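Local coordinates for ribosome maturation protein SDO1 homolog (Methanothermobacter thermautotrophicus, PDB 2WBM) that probably acts in ribosome maturation and binds RNA or the ribosome, as an archaeal relative of the Shwachman-Bodian-Diamond syndrome protein, at residues A[25-30]-A[40-45]. Sequence-based numbering, arbitrary orientation.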
loop_
_atom_site.group_PDB
_atom_site.type_symbol
_atom_site.label_atom_id
_atom_site.label_comp_id
_atom_site.label_asym_id
_atom_site.label_seq_id
_atom_site.Cartn_x
_atom_site.Cartn_y
_atom_site.Cartn_z
ATOM N N GLU A 25 0.911 -8.184 19.837
ATOM C CA GLU A 25 2.163 -7.447 19.696
ATOM C C GLU A 25 2.006 -6.330 18.660
ATOM O O GLU A 25 2.586 -5.249 18.799
ATOM C CB GLU A 25 3.274 -8.413 19.271
ATOM C CG GLU A 25 4.668 -7.801 19.150
ATOM C CD GLU A 25 5.630 -8.680 18.363
ATOM O OE1 GLU A 25 5.256 -9.157 17.268
ATOM O OE2 GLU A 25 6.768 -8.887 18.835
ATOM N N ASP A 26 1.215 -6.603 17.625
ATOM C CA ASP A 26 1.065 -5.679 16.517
ATOM C C ASP A 26 -0.107 -4.722 16.719
ATOM O O ASP A 26 -0.150 -3.681 16.061
ATOM C CB ASP A 26 0.937 -6.430 15.179
ATOM C CG ASP A 26 2.289 -6.747 14.532
ATOM O OD1 ASP A 26 2.278 -7.151 13.350
ATOM O OD2 ASP A 26 3.355 -6.602 15.174
ATOM N N ALA A 27 -1.027 -5.041 17.638
ATOM C CA ALA A 27 -2.157 -4.158 17.915
ATOM C C ALA A 27 -1.650 -2.831 18.428
ATOM O O ALA A 27 -0.696 -2.788 19.201
ATOM C CB ALA A 27 -3.131 -4.759 18.927
ATOM N N VAL A 28 -2.312 -1.762 17.998
ATOM C CA VAL A 28 -2.009 -0.411 18.459
ATOM C C VAL A 28 -3.241 0.082 19.199
ATOM O O VAL A 28 -4.286 -0.588 19.208
ATOM C CB VAL A 28 -1.583 0.531 17.272
ATOM C CG1 VAL A 28 -0.374 -0.059 16.534
ATOM C CG2 VAL A 28 -2.757 0.747 16.287
ATOM N N ILE A 29 -3.118 1.222 19.852
ATOM C CA ILE A 29 -4.218 1.773 20.603
ATOM C C ILE A 29 -4.836 2.943 19.853
ATOM O O ILE A 29 -4.109 3.813 19.360
ATOM C CB ILE A 29 -3.700 2.223 21.981
ATOM C CG1 ILE A 29 -3.373 0.978 22.823
ATOM C CG2 ILE A 29 -4.729 3.140 22.680
ATOM C CD1 ILE A 29 -2.536 1.280 24.059
ATOM N N ALA A 30 -6.159 2.943 19.725
ATOM C CA ALA A 30 -6.876 4.146 19.303
ATOM C C ALA A 30 -7.483 4.753 20.560
ATOM O O ALA A 30 -8.133 4.052 21.349
ATOM C CB ALA A 30 -7.965 3.812 18.260
ATOM N N GLU A 40 -10.077 3.879 25.157
ATOM C CA GLU A 40 -9.082 3.282 24.276
ATOM C C GLU A 40 -9.556 1.928 23.802
ATOM O O GLU A 40 -10.210 1.190 24.555
ATOM C CB GLU A 40 -7.753 3.096 24.994
ATOM C CG GLU A 40 -7.117 4.454 25.403
ATOM C CD GLU A 40 -5.803 4.345 26.125
ATOM O OE1 GLU A 40 -5.310 3.217 26.388
ATOM O OE2 GLU A 40 -5.251 5.425 26.441
ATOM N N VAL A 41 -9.188 1.602 22.568
ATOM C CA VAL A 41 -9.424 0.260 22.026
ATOM C C VAL A 41 -8.154 -0.283 21.391
ATOM O O VAL A 41 -7.287 0.488 20.980
ATOM C CB VAL A 41 -10.596 0.248 20.987
ATOM C CG1 VAL A 41 -11.937 0.414 21.713
ATOM C CG2 VAL A 41 -10.405 1.337 19.878
ATOM N N LEU A 42 -8.036 -1.609 21.351
ATOM C CA LEU A 42 -6.877 -2.277 20.771
ATOM C C LEU A 42 -7.266 -2.694 19.370
ATOM O O LEU A 42 -8.269 -3.401 19.189
ATOM C CB LEU A 42 -6.500 -3.509 21.594
ATOM C CG LEU A 42 -5.849 -3.154 22.936
ATOM C CD1 LEU A 42 -5.782 -4.383 23.859
ATOM C CD2 LEU A 42 -4.449 -2.613 22.652
ATOM N N VAL A 43 -6.494 -2.239 18.388
ATOM C CA VAL A 43 -6.877 -2.384 16.982
ATOM C C VAL A 43 -5.737 -2.820 16.060
ATOM O O VAL A 43 -4.557 -2.569 16.317
ATOM C CB VAL A 43 -7.521 -1.061 16.399
ATOM C CG1 VAL A 43 -8.819 -0.693 17.130
ATOM C CG2 VAL A 43 -6.522 0.112 16.422
ATOM N N ASP A 44 -6.110 -3.491 14.973
ATOM C CA ASP A 44 -5.199 -3.802 13.888
ATOM C C ASP A 44 -4.822 -2.467 13.225
ATOM O O ASP A 44 -5.711 -1.735 12.796
ATOM C CB ASP A 44 -5.917 -4.704 12.876
ATOM C CG ASP A 44 -5.029 -5.143 11.737
ATOM O OD1 ASP A 44 -4.513 -4.275 11.001
ATOM O OD2 ASP A 44 -4.882 -6.373 11.536
ATOM N N PRO A 45 -3.514 -2.148 13.147
ATOM C CA PRO A 45 -3.152 -0.806 12.677
ATOM C C PRO A 45 -3.458 -0.607 11.187
ATOM O O PRO A 45 -3.858 0.498 10.782
ATOM C CB PRO A 45 -1.640 -0.736 12.937
ATOM C CG PRO A 45 -1.180 -2.162 12.916
ATOM C CD PRO A 45 -2.327 -2.921 13.566
#
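The carbonyl O of Val28 accepts a hydrogen bond from the backbone N-H of Val43 (N to O 2.9 Å) and also lies against the CA of Leu42, a weaker CA-H...O contact that shares the same oxygen. This is the antiparallel pairing of a beta hairpin, here the two strands 28-34 and 37-43 of the SBDS N-terminal domain. Val28 with Val43 and Ala30 with Val41 form hydrogen-bonded pairs, and Ile29 with Leu42 is the non-hydrogen-bonded pair between them. Consecutive residues point to opposite faces, Val28, Ala30, Val41 and Val43 to one, Ile29 and Leu42 to the other. On the valine face the side chains of Val28 and Val43 meet nearly perpendicular; with chi1 -62° Val43 turns CG2 in over the neighbouring strand, 3.6 Å from Val28 O and 3.8 Å from Val28 CG2. Helix 93-103 packs on this face, against Ala30 and Val41. On the other face Ile29 and Leu42 run alongside each other in one direction, with Ile29 CG1 3.8 Å from Leu42 CD2. Glu40 crosses Ile29 at a slant, CB, CD and OE1 all against CG2, while OE2 forms a salt bridge with Arg31 and OE1 accepts the backbone N-H of Ala73. Where the second strand gives way to helix 45-52, Asp44 caps the helix through OD1 to Leu47 N, and Pro45 CD rests 3.4 Å from Asp26 O.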